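Local coordinates for protein probable oxidoreductase (Mycobacterium abscessus, PDB 4EYE) that probably acts as an oxidoreductase of the quinone oxidoreductase branch of the medium-chain dehydrogenase/reductase superfamily, at residues A[25-30]-A[78-83]; A[227-232]-A[246-251]; A[191-196]-A[333-338]; A[177-182]-A[307-312]; A[47-52]-A[120-125]. All coordinates share one frame; numbering follows the deposited sequence.

Interaction 1 of 5, residues A[25-30]-A[78-83]; sequences IQAQSL and PPFVPG
A single antiparallel bridge ties the N-terminal two-stranded sheet (21-27 with 36-42) to the loop before strand 85-92. It pairs A27, the last residue of strand 21-27, with F80 in the hydrogen-bonded manner. A27 N donates to F80 O at 2.8 Å, and F80 N returns a bond to A27 O at 3.1 Å. The F80 side chain starts away from strand 21-27. Its CG sits between the backbone N and the carbonyl carbon (chi1 72°), which swings the ring back under A27. There A27 CB makes a CH-pi contact, 4.0 Å from the centre of the F80 ring and 20° off its normal. L30 CD2 meets the edge of the same ring. The L30 side chain crosses P78 at about a right angle, with L30 CD2 3.8 Å from P78 CG. On the flank, Q26 runs alongside P79, with Q26 CD 3.7 Å from P79 CB. The peptide bond between P78 and P79 is cis. Q28, two residues on, donates NE2 to Q26 OE1. Beyond the pair, I25 and P82 both touch Y114. Two backbone bonds thus fix the register, while prolines and one aromatic face supply apolar packing beside them.

Interaction 2 of 5, residues A[227-232]-A[246-251]; sequences GVDMVV and TLASEG
Two backbone hydrogen bonds bridge V228 with L247 in parallel, through T246 O and A248 N. V228 N donates to T246 O at 2.8 Å, and A248 N donates to V228 O at 2.8 Å. The second bond is nearly straight at the hydrogen, 172°, but its donor is tilted from the carbonyl plane of V228. A weak CA-H contact follows, with G251 CA 3.1 Å from D229 O. R252 NH1 also donates to that oxygen. Between A248 and G251 the chain makes a type II turn, closed by G251 N on A248 O.

Polar side chains form the next group. T246 OG1 is bonded to A243 O in the preceding helix, and D229 OD2 to T162 N.

The apolar contacts lie beside the bonds. L247 CD2 comes crosswise to V231 CG2 at 3.7 Å. The same V231 methyl lies 3.6 Å from T246 OG1, and V228 CG2 also leans on this hydroxyl.

Strands 228-233 and 251-255 are neighbours in the parallel sheet of the Rossmann domain, and helix 240-245 lies on the crossover between them. The bridging backbone groups are paired and the threonine hydroxyl has its own acceptor. Methyls pack round these buried polar atoms.

Interaction 3 of 5, residues A[191-196]-A[333-338]; sequences VNRTAA and KVYGKM
This is a mixed polar and aromatic surface contact, made by R193, A195 and A196 with V334 and Y335. It bridges two parts of the fold. Segment 191-196 follows strand 186-191 of the parallel sheet. Segment 333-338 leads from helix 322-330 into strand 337-341 of the mixed sheet.

R193 reaches across with its guanidinium. R193 NH1 donates to V334 O at 3.1 Å, with an angle of 157° at the hydrogen. The acceptor lies close to the guanidinium plane, but the donor stands above the carbonyl plane of V334. NH1 also bonds to G332 O, so one nitrogen grips two carbonyls of the same loop. A bend at chi3 (-71°) turns the end of the arginine into this place.

Y335 runs past R193 in the opposite direction. The two flat groups are almost perpendicular, 82° apart. Y335 CD1 lies over a face of the guanidinium, 3.7 Å from R193 NH1, while that nitrogen lies at the edge of the ring. The contact is therefore not a cation-pi stack. A face of the Y335 ring takes A196 CB, which is 3.7 Å from the ring centre in a CH-pi contact. Y335 OH reaches A195, 3.4 Å from A195 C and close to its CB. F199 meets the same ring with inclined planes.

The 3-10 turn at 194-196 is held by A196 N on R193 O. In Rossmann dehydrogenases the loop after the second strand commonly lies near the adenosine end of the cofactor; this may hold here, although no cofactor is seen.

Interaction 4 of 5, residues A[177-182]-A[307-312]; sequences IQIAKG and EGMRPP
Q178 lays its CB against the sulfur of M309, with Q178 CB 3.8 Å from M309 SD, and carries its amide on to the prolines beyond. The contact packs helix 171-182 of the Rossmann domain against the linker from helix 293-306 to strand 313-318. Helix 293-306 is closed by a Schellman motif, with G308 at positive phi, and from there the chain runs on past Q178.

The Q178 amide is gripped at both ends. Its NE2 donates to R310 O at 3.0 Å, nearly straight at 165°. The acceptor lies in the amide plane, but the donor stands above the R310 carbonyl plane. Q178 OE1 accepts a hydrogen bond from Y144 OH and rests 3.3 Å from P312 CD. These two bonds fix how the amide is rotated.

M309 CG anti to the backbone N (chi1 -171°) and an extended chi2 carry SD to the helix. M309 SD also lies 4.1 Å from I179 CG1. L301 and L304 touch both M309 and I179.

At the helix end, two waters each lie between G182 O and E307 OE1. One of them sits 2.7 Å from G182 O and 3.0 Å from E307 OE1.

Interaction 5 of 5, residues A[47-52]-A[120-125]; sequences GPNVVV and VAPSNI
The N49 carboxamide is the flat group of this contact, and the puckered ring of P122 lies beside it. The two side chains cross at about a right angle. The amide presents its oxygen to the ring: N49 OD1 is 3.7 Å from P122 CD. The backbone carbonyl of N49 meets the same carbon, with N49 O 3.2 Å from P122 CD. P122 CD is thus approached by two oxygens of N49. N49 has its CG anti to the backbone N (chi1 -171°), which carries the amide across to the proline.

Next to this, V51 and V120 form an antiparallel hydrogen-bonded pair. V51 N donates to V120 O at 2.9 Å, with 169° at the hydrogen. V120 N donates to V51 O, also at 2.9 Å. The CA-H of V50 approaches V120 O as well. The pair lies where strand 51-55 meets strand 117-120, in the mixed sheet to which the GroES-like region contributes.

V51 and I125 reach toward each other tip to tip, V51 CG1 being 4.1 Å from I125 CD1. The other methyl, V51 CG2, lies 4.1 Å from P122 CG. This one valine therefore touches P122, which opens the short 3-10 turn at 122-123, and I125, two residues beyond its end. N124 N bonds back to A121 O across that turn. I99 touches V51 and I125 alike.

Overall arrangement
From the N terminus, interaction 1 opens on strand 21-27. Interaction 5 opens at 47-52 before interaction 1 closes at 78-83, so the two cross. Interaction 5 closes at 120-125 and pairs two strands of the mixed sheet. The chain then enters the Rossmann domain. Interaction 4 opens at 177-182 and interaction 3 at 191-196. Interaction 2, at 227-232 and 246-251, lies inside that domain and is nested in both loops. Interaction 4 closes at 307-312 and interaction 3 at 333-338, so these also cross. Both tie the Rossmann domain to the chain returning to the mixed sheet. They touch where K337 N lies 3.3 Å from P312 O, a probable hydrogen bond.

Interaction 1 of 5, residues A[25-30]-A[78-83]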
# COMPACT_ATOMS: atom_id res chain seq x y z
N ILE A 25 5.45 -19.29 3.51
CA ILE A 25 5.90 -19.26 2.15
C ILE A 25 7.32 -18.71 2.20
O ILE A 25 7.54 -17.65 2.76
CB ILE A 25 5.01 -18.35 1.27
CG1 ILE A 25 3.65 -19.01 1.05
CG2 ILE A 25 5.70 -17.99 -0.06
CD1 ILE A 25 3.66 -20.17 0.08
N GLN A 26 8.26 -19.45 1.59
CA GLN A 26 9.66 -19.11 1.62
C GLN A 26 10.20 -19.03 0.18
O GLN A 26 9.99 -19.97 -0.62
CB GLN A 26 10.40 -20.19 2.40
CG GLN A 26 11.78 -19.83 2.80
CD GLN A 26 12.47 -20.96 3.53
OE1 GLN A 26 12.55 -22.07 2.99
NE2 GLN A 26 12.95 -20.70 4.72
N ALA A 27 10.82 -17.90 -0.15
CA ALA A 27 11.53 -17.75 -1.40
C ALA A 27 12.80 -18.60 -1.29
O ALA A 27 13.63 -18.35 -0.43
CB ALA A 27 11.87 -16.28 -1.64
N GLN A 28 12.93 -19.58 -2.19
CA GLN A 28 14.08 -20.47 -2.22
C GLN A 28 15.02 -20.17 -3.38
O GLN A 28 16.02 -20.86 -3.57
CB GLN A 28 13.66 -21.94 -2.10
CG GLN A 28 13.32 -22.19 -0.63
CD GLN A 28 12.69 -23.50 -0.32
OE1 GLN A 28 12.66 -24.39 -1.16
NE2 GLN A 28 12.21 -23.64 0.92
N SER A 29 14.70 -19.12 -4.13
CA SER A 29 15.59 -18.60 -5.17
C SER A 29 15.14 -17.17 -5.46
O SER A 29 14.13 -16.72 -4.89
CB SER A 29 15.51 -19.47 -6.43
OG SER A 29 14.32 -19.22 -7.15
N LEU A 30 15.86 -16.46 -6.33
CA LEU A 30 15.42 -15.15 -6.76
C LEU A 30 14.78 -15.21 -8.15
O LEU A 30 14.89 -14.28 -8.93
CB LEU A 30 16.57 -14.13 -6.72
CG LEU A 30 17.13 -13.75 -5.35
CD1 LEU A 30 18.20 -12.67 -5.45
CD2 LEU A 30 16.00 -13.30 -4.40
N PRO A 78 17.89 -15.55 -0.59
CA PRO A 78 17.22 -16.77 -0.18
C PRO A 78 18.10 -17.71 0.68
O PRO A 78 19.33 -17.70 0.57
CB PRO A 78 16.89 -17.48 -1.51
CG PRO A 78 17.03 -16.45 -2.55
CD PRO A 78 18.08 -15.51 -2.06
N PRO A 79 17.46 -18.54 1.50
CA PRO A 79 16.01 -18.60 1.69
C PRO A 79 15.46 -17.49 2.61
O PRO A 79 16.08 -17.12 3.55
CB PRO A 79 15.80 -20.00 2.26
CG PRO A 79 17.08 -20.34 2.95
CD PRO A 79 18.18 -19.54 2.29
N PHE A 80 14.29 -16.93 2.30
CA PHE A 80 13.67 -15.94 3.20
C PHE A 80 12.14 -15.93 3.04
O PHE A 80 11.60 -16.25 1.94
CB PHE A 80 14.22 -14.50 2.97
CG PHE A 80 13.75 -13.86 1.68
CD1 PHE A 80 12.58 -13.13 1.63
CD2 PHE A 80 14.50 -13.98 0.52
CE1 PHE A 80 12.16 -12.53 0.45
CE2 PHE A 80 14.07 -13.39 -0.67
CZ PHE A 80 12.87 -12.70 -0.71
N VAL A 81 11.45 -15.59 4.11
CA VAL A 81 9.96 -15.46 4.08
C VAL A 81 9.63 -14.05 3.66
O VAL A 81 9.94 -13.11 4.40
CB VAL A 81 9.32 -15.80 5.46
CG1 VAL A 81 7.78 -15.55 5.46
CG2 VAL A 81 9.59 -17.26 5.78
N PRO A 82 9.04 -13.85 2.47
CA PRO A 82 8.61 -12.51 2.11
C PRO A 82 7.42 -12.02 2.91
O PRO A 82 6.79 -12.79 3.63
CB PRO A 82 8.18 -12.65 0.63
CG PRO A 82 8.60 -14.04 0.23
CD PRO A 82 8.63 -14.84 1.47
N GLY A 83 7.17 -10.72 2.81
CA GLY A 83 5.92 -10.13 3.33
C GLY A 83 6.19 -9.06 4.35
O GLY A 83 6.78 -9.34 5.44

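Interaction 2 of 5, residues A[227-232]-A[246-251]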
# COMPACT_ATOMS: atom_id res chain seq x y z
N GLY A 227 -7.02 22.18 -15.65
CA GLY A 227 -6.05 21.19 -15.23
C GLY A 227 -6.29 20.70 -13.81
O GLY A 227 -7.16 21.21 -13.09
N VAL A 228 -5.53 19.70 -13.38
CA VAL A 228 -5.73 19.20 -12.02
C VAL A 228 -4.77 19.87 -11.07
O VAL A 228 -3.70 20.31 -11.48
CB VAL A 228 -5.59 17.68 -11.93
CG1 VAL A 228 -6.64 17.05 -12.84
CG2 VAL A 228 -4.17 17.25 -12.32
N ASP A 229 -5.12 19.89 -9.80
CA ASP A 229 -4.26 20.49 -8.79
C ASP A 229 -3.14 19.59 -8.37
O ASP A 229 -2.07 20.07 -7.98
CB ASP A 229 -5.09 20.83 -7.59
CG ASP A 229 -6.18 21.81 -7.93
OD1 ASP A 229 -5.83 22.92 -8.38
OD2 ASP A 229 -7.36 21.47 -7.74
N MET A 230 -3.39 18.29 -8.45
CA MET A 230 -2.45 17.28 -8.01
C MET A 230 -2.57 16.03 -8.83
O MET A 230 -3.66 15.62 -9.22
CB MET A 230 -2.72 16.93 -6.53
CG MET A 230 -1.74 15.91 -5.94
SD MET A 230 -2.10 15.62 -4.19
CE MET A 230 -1.76 17.25 -3.52
N VAL A 231 -1.43 15.41 -9.09
CA VAL A 231 -1.39 14.14 -9.76
C VAL A 231 -0.72 13.16 -8.82
O VAL A 231 0.32 13.48 -8.23
CB VAL A 231 -0.63 14.23 -11.11
CG1 VAL A 231 -0.32 12.84 -11.63
CG2 VAL A 231 -1.38 15.07 -12.14
N VAL A 232 -1.29 11.96 -8.68
CA VAL A 232 -0.63 10.85 -8.00
C VAL A 232 -0.17 9.84 -9.03
O VAL A 232 -0.97 9.30 -9.81
CB VAL A 232 -1.54 10.19 -6.95
CG1 VAL A 232 -0.87 8.92 -6.35
CG2 VAL A 232 -1.87 11.20 -5.84
N THR A 246 -1.29 17.59 -17.63
CA THR A 246 -2.63 17.76 -17.06
C THR A 246 -2.65 18.79 -15.91
O THR A 246 -3.71 19.11 -15.39
CB THR A 246 -3.22 16.40 -16.58
OG1 THR A 246 -2.51 15.96 -15.43
CG2 THR A 246 -3.14 15.32 -17.69
N LEU A 247 -1.49 19.29 -15.51
CA LEU A 247 -1.40 20.05 -14.25
C LEU A 247 -1.85 21.49 -14.39
O LEU A 247 -1.55 22.15 -15.39
CB LEU A 247 0.02 20.05 -13.72
CG LEU A 247 0.47 18.76 -13.05
CD1 LEU A 247 1.99 18.83 -12.88
CD2 LEU A 247 -0.25 18.57 -11.72
N ALA A 248 -2.59 21.97 -13.39
CA ALA A 248 -2.94 23.38 -13.30
C ALA A 248 -1.69 24.17 -12.98
O ALA A 248 -0.64 23.60 -12.61
CB ALA A 248 -3.98 23.61 -12.22
N SER A 249 -1.84 25.49 -13.07
CA SER A 249 -0.85 26.39 -12.50
C SER A 249 -0.64 26.07 -11.03
O SER A 249 -1.59 25.90 -10.30
CB SER A 249 -1.29 27.85 -12.64
OG SER A 249 -0.46 28.69 -11.85
N GLU A 250 0.62 26.00 -10.62
CA GLU A 250 1.00 25.68 -9.26
C GLU A 250 0.52 24.27 -8.84
O GLU A 250 0.50 23.98 -7.66
CB GLU A 250 0.54 26.74 -8.27
CG GLU A 250 1.05 28.15 -8.59
CD GLU A 250 0.55 29.14 -7.56
OE1 GLU A 250 -0.58 29.63 -7.69
OE2 GLU A 250 1.27 29.46 -6.61
N GLY A 251 0.20 23.41 -9.79
CA GLY A 251 -0.16 22.04 -9.48
C GLY A 251 1.04 21.21 -9.04
O GLY A 251 2.19 21.63 -9.19

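Interaction 3 of 5, residues A[191-196]-A[333-338]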
# COMPACT_ATOMS: atom_id res chain seq x y z
N VAL A 191 -7.16 4.53 -15.74
CA VAL A 191 -6.85 3.11 -15.63
C VAL A 191 -6.12 2.61 -16.87
O VAL A 191 -6.58 2.81 -17.99
CB VAL A 191 -8.12 2.24 -15.42
CG1 VAL A 191 -8.77 2.54 -14.06
CG2 VAL A 191 -9.11 2.38 -16.58
N ASN A 192 -4.98 1.95 -16.70
CA ASN A 192 -4.41 1.25 -17.85
C ASN A 192 -5.01 -0.14 -18.09
O ASN A 192 -4.82 -0.71 -19.15
CB ASN A 192 -2.88 1.26 -17.87
CG ASN A 192 -2.26 0.75 -16.61
OD1 ASN A 192 -2.19 -0.46 -16.39
ND2 ASN A 192 -1.73 1.68 -15.79
N ARG A 193 -5.76 -0.67 -17.11
CA ARG A 193 -6.52 -1.92 -17.30
C ARG A 193 -8.01 -1.55 -17.40
O ARG A 193 -8.65 -1.27 -16.39
CB ARG A 193 -6.29 -2.87 -16.12
CG ARG A 193 -4.90 -3.51 -16.07
CD ARG A 193 -4.66 -4.22 -14.74
NE ARG A 193 -4.49 -3.28 -13.61
CZ ARG A 193 -4.41 -3.65 -12.33
NH1 ARG A 193 -4.44 -4.94 -11.98
NH2 ARG A 193 -4.27 -2.71 -11.38
N THR A 194 -8.55 -1.51 -18.61
CA THR A 194 -9.91 -0.98 -18.81
C THR A 194 -10.99 -1.88 -18.18
O THR A 194 -12.06 -1.41 -17.85
CB THR A 194 -10.21 -0.70 -20.29
OG1 THR A 194 -10.18 -1.93 -21.02
CG2 THR A 194 -9.18 0.29 -20.89
N ALA A 195 -10.69 -3.16 -17.99
CA ALA A 195 -11.57 -4.05 -17.23
C ALA A 195 -11.75 -3.63 -15.74
O ALA A 195 -12.66 -4.13 -15.07
CB ALA A 195 -11.06 -5.50 -17.32
N ALA A 196 -10.93 -2.70 -15.24
CA ALA A 196 -11.04 -2.22 -13.84
C ALA A 196 -11.87 -0.97 -13.70
O ALA A 196 -11.97 -0.41 -12.60
CB ALA A 196 -9.64 -1.95 -13.26
N LYS A 333 -3.47 -9.14 -12.24
CA LYS A 333 -4.86 -9.48 -11.99
C LYS A 333 -5.51 -8.83 -10.74
O LYS A 333 -6.70 -8.96 -10.55
CB LYS A 333 -5.00 -11.01 -11.93
CG LYS A 333 -4.50 -11.68 -13.21
CD LYS A 333 -4.65 -13.19 -13.16
CE LYS A 333 -4.38 -13.82 -14.53
NZ LYS A 333 -4.65 -15.27 -14.43
N VAL A 334 -4.74 -8.13 -9.90
CA VAL A 334 -5.23 -7.66 -8.60
C VAL A 334 -5.70 -6.21 -8.64
O VAL A 334 -4.94 -5.30 -8.96
CB VAL A 334 -4.14 -7.78 -7.50
CG1 VAL A 334 -4.63 -7.20 -6.16
CG2 VAL A 334 -3.72 -9.23 -7.36
N TYR A 335 -6.97 -6.03 -8.26
CA TYR A 335 -7.54 -4.71 -8.03
C TYR A 335 -7.56 -4.49 -6.52
O TYR A 335 -7.92 -5.36 -5.76
CB TYR A 335 -8.95 -4.59 -8.61
CG TYR A 335 -9.13 -4.89 -10.09
CD1 TYR A 335 -8.05 -4.97 -10.97
CD2 TYR A 335 -10.40 -5.13 -10.60
CE1 TYR A 335 -8.23 -5.30 -12.33
CE2 TYR A 335 -10.61 -5.45 -11.94
CZ TYR A 335 -9.52 -5.52 -12.80
OH TYR A 335 -9.73 -5.84 -14.13
N GLY A 336 -7.20 -3.31 -6.09
CA GLY A 336 -7.22 -2.99 -4.66
C GLY A 336 -6.13 -3.84 -3.99
O GLY A 336 -4.98 -3.87 -4.44
N LYS A 337 -6.51 -4.56 -2.93
CA LYS A 337 -5.55 -5.32 -2.16
C LYS A 337 -5.86 -6.83 -2.21
O LYS A 337 -7.00 -7.25 -2.09
CB LYS A 337 -5.57 -4.82 -0.70
CG LYS A 337 -4.40 -5.34 0.14
CD LYS A 337 -3.11 -4.59 -0.24
CE LYS A 337 -1.89 -5.12 0.48
NZ LYS A 337 -0.68 -4.32 0.13
N MET A 338 -4.81 -7.62 -2.30
CA MET A 338 -4.86 -9.05 -2.10
C MET A 338 -4.20 -9.38 -0.75
O MET A 338 -3.14 -8.83 -0.43
CB MET A 338 -4.06 -9.75 -3.19
CG MET A 338 -3.64 -11.20 -2.94
SD MET A 338 -2.61 -11.88 -4.31
CE MET A 338 -3.81 -12.46 -5.47

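Interaction 4 of 5, residues A[177-182]-A[307-312]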
# COMPACT_ATOMS: atom_id res chain seq x y z
N ILE A 177 -7.33 7.08 -4.15
CA ILE A 177 -8.71 7.47 -4.37
C ILE A 177 -9.47 7.66 -3.05
O ILE A 177 -10.12 8.70 -2.85
CB ILE A 177 -9.51 6.43 -5.21
CG1 ILE A 177 -8.90 6.31 -6.62
CG2 ILE A 177 -10.99 6.85 -5.39
CD1 ILE A 177 -9.46 5.15 -7.41
N GLN A 178 -9.45 6.65 -2.19
CA GLN A 178 -10.34 6.66 -1.04
C GLN A 178 -9.90 7.74 -0.06
O GLN A 178 -10.73 8.45 0.50
CB GLN A 178 -10.35 5.31 -0.32
CG GLN A 178 -10.99 4.18 -1.10
CD GLN A 178 -11.26 3.01 -0.20
OE1 GLN A 178 -10.33 2.48 0.46
NE2 GLN A 178 -12.51 2.63 -0.10
N ILE A 179 -8.60 7.91 0.11
CA ILE A 179 -8.12 8.94 0.99
C ILE A 179 -8.41 10.37 0.46
O ILE A 179 -8.76 11.26 1.23
CB ILE A 179 -6.64 8.79 1.35
CG1 ILE A 179 -6.43 7.47 2.12
CG2 ILE A 179 -6.17 10.02 2.16
CD1 ILE A 179 -5.00 7.06 2.38
N ALA A 180 -8.21 10.58 -0.83
CA ALA A 180 -8.51 11.89 -1.44
C ALA A 180 -10.00 12.23 -1.27
O ALA A 180 -10.35 13.35 -0.87
CB ALA A 180 -8.13 11.88 -2.93
N LYS A 181 -10.87 11.25 -1.51
CA LYS A 181 -12.33 11.46 -1.35
C LYS A 181 -12.61 11.74 0.12
O LYS A 181 -13.35 12.66 0.45
CB LYS A 181 -13.13 10.25 -1.83
CG LYS A 181 -13.13 10.03 -3.32
CD LYS A 181 -13.59 11.24 -4.13
CE LYS A 181 -15.06 11.62 -3.92
NZ LYS A 181 -15.26 13.01 -4.45
N GLY A 182 -11.95 10.98 0.99
CA GLY A 182 -12.06 11.19 2.42
C GLY A 182 -11.66 12.58 2.85
O GLY A 182 -12.22 13.10 3.80
N GLU A 307 -15.31 7.41 9.69
CA GLU A 307 -16.22 8.13 8.83
C GLU A 307 -16.76 7.29 7.68
O GLU A 307 -17.72 7.70 7.00
CB GLU A 307 -15.53 9.41 8.30
CG GLU A 307 -15.25 10.40 9.41
CD GLU A 307 -14.42 11.59 8.95
OE1 GLU A 307 -13.98 11.61 7.77
OE2 GLU A 307 -14.26 12.54 9.74
N GLY A 308 -16.21 6.09 7.52
CA GLY A 308 -16.80 5.06 6.63
C GLY A 308 -15.83 4.43 5.64
O GLY A 308 -16.23 3.54 4.90
N MET A 309 -14.58 4.86 5.61
CA MET A 309 -13.66 4.30 4.61
C MET A 309 -13.41 2.81 4.88
O MET A 309 -13.06 2.40 5.98
CB MET A 309 -12.32 5.07 4.60
CG MET A 309 -11.40 4.70 3.46
SD MET A 309 -9.87 5.67 3.47
CE MET A 309 -9.00 5.00 4.89
N ARG A 310 -13.55 2.00 3.85
CA ARG A 310 -13.28 0.59 3.95
C ARG A 310 -12.35 0.19 2.79
O ARG A 310 -12.77 0.19 1.62
CB ARG A 310 -14.59 -0.24 3.87
CG ARG A 310 -15.56 -0.02 5.00
CD ARG A 310 -15.02 -0.51 6.35
NE ARG A 310 -15.98 -0.26 7.40
CZ ARG A 310 -16.08 0.87 8.09
NH1 ARG A 310 -15.25 1.90 7.86
NH2 ARG A 310 -17.04 1.00 9.02
N PRO A 311 -11.10 -0.09 3.08
CA PRO A 311 -10.19 -0.57 2.03
C PRO A 311 -10.72 -1.79 1.30
O PRO A 311 -11.02 -2.81 1.95
CB PRO A 311 -8.92 -0.94 2.81
CG PRO A 311 -8.96 -0.08 4.03
CD PRO A 311 -10.42 -0.01 4.40
N PRO A 312 -10.86 -1.71 -0.03
CA PRO A 312 -11.30 -2.89 -0.81
C PRO A 312 -10.27 -4.02 -0.82
O PRO A 312 -9.10 -3.78 -1.09
CB PRO A 312 -11.54 -2.36 -2.23
CG PRO A 312 -11.47 -0.87 -2.13
CD PRO A 312 -10.74 -0.50 -0.86
O HOH W 1 -14.28 10.99 5.23
O HOH W 2 -12.45 13.71 6.37

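Interaction 5 of 5, residues A[47-52]-A[120-125]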
# COMPACT_ATOMS: atom_id res chain seq x y z
N GLY A 47 10.45 -12.53 23.27
CA GLY A 47 11.72 -11.89 23.56
C GLY A 47 11.44 -10.57 24.19
O GLY A 47 10.34 -10.05 24.06
N PRO A 48 12.42 -10.02 24.91
CA PRO A 48 12.11 -8.84 25.72
C PRO A 48 11.88 -7.58 24.87
O PRO A 48 11.36 -6.59 25.39
CB PRO A 48 13.36 -8.69 26.61
CG PRO A 48 14.44 -9.42 25.89
CD PRO A 48 13.77 -10.54 25.15
N ASN A 49 12.28 -7.59 23.59
CA ASN A 49 12.01 -6.45 22.74
C ASN A 49 11.30 -6.85 21.44
O ASN A 49 11.51 -6.25 20.41
CB ASN A 49 13.32 -5.66 22.48
CG ASN A 49 13.08 -4.32 21.76
OD1 ASN A 49 12.16 -3.58 22.10
ND2 ASN A 49 13.93 -4.01 20.76
N VAL A 50 10.48 -7.90 21.48
CA VAL A 50 9.72 -8.29 20.30
C VAL A 50 8.26 -8.56 20.64
O VAL A 50 7.90 -8.89 21.77
CB VAL A 50 10.28 -9.52 19.53
CG1 VAL A 50 11.62 -9.19 18.90
CG2 VAL A 50 10.42 -10.71 20.42
N VAL A 51 7.42 -8.31 19.66
CA VAL A 51 6.00 -8.59 19.75
C VAL A 51 5.79 -9.67 18.73
O VAL A 51 6.15 -9.52 17.56
CB VAL A 51 5.13 -7.39 19.38
CG1 VAL A 51 3.65 -7.78 19.47
CG2 VAL A 51 5.48 -6.20 20.27
N VAL A 52 5.22 -10.79 19.16
CA VAL A 52 4.88 -11.88 18.26
C VAL A 52 3.40 -11.76 17.98
O VAL A 52 2.60 -11.65 18.92
CB VAL A 52 5.23 -13.25 18.88
CG1 VAL A 52 4.75 -14.37 17.98
CG2 VAL A 52 6.75 -13.33 19.18
N VAL A 120 8.00 -8.78 15.46
CA VAL A 120 8.32 -7.43 15.01
C VAL A 120 8.64 -6.54 16.19
O VAL A 120 8.29 -6.85 17.33
CB VAL A 120 7.21 -6.75 14.22
CG1 VAL A 120 6.65 -7.65 13.12
CG2 VAL A 120 6.12 -6.21 15.12
N ALA A 121 9.31 -5.42 15.92
CA ALA A 121 9.70 -4.50 16.98
C ALA A 121 8.40 -3.84 17.49
O ALA A 121 7.46 -3.61 16.72
CB ALA A 121 10.68 -3.45 16.43
N PRO A 122 8.36 -3.52 18.78
CA PRO A 122 7.19 -2.82 19.32
C PRO A 122 6.89 -1.52 18.59
O PRO A 122 5.75 -1.19 18.42
CB PRO A 122 7.59 -2.53 20.77
CG PRO A 122 8.57 -3.60 21.09
CD PRO A 122 9.28 -3.97 19.84
N SER A 123 7.91 -0.84 18.08
CA SER A 123 7.68 0.40 17.35
C SER A 123 6.98 0.14 15.99
O SER A 123 6.54 1.07 15.34
CB SER A 123 9.02 1.05 17.06
OG SER A 123 9.75 0.15 16.22
N ASN A 124 6.93 -1.13 15.56
CA ASN A 124 6.32 -1.48 14.26
C ASN A 124 4.89 -2.10 14.42
O ASN A 124 4.42 -2.86 13.53
CB ASN A 124 7.25 -2.49 13.54
CG ASN A 124 8.59 -1.86 13.13
OD1 ASN A 124 9.01 -0.86 13.71
ND2 ASN A 124 9.25 -2.44 12.12
N ILE A 125 4.24 -1.79 15.54
CA ILE A 125 2.92 -2.34 15.84
C ILE A 125 1.95 -1.17 15.92
O ILE A 125 2.28 -0.16 16.51
CB ILE A 125 2.92 -3.08 17.20
CG1 ILE A 125 3.69 -4.40 17.10
CG2 ILE A 125 1.49 -3.33 17.69
CD1 ILE A 125 2.99 -5.45 16.21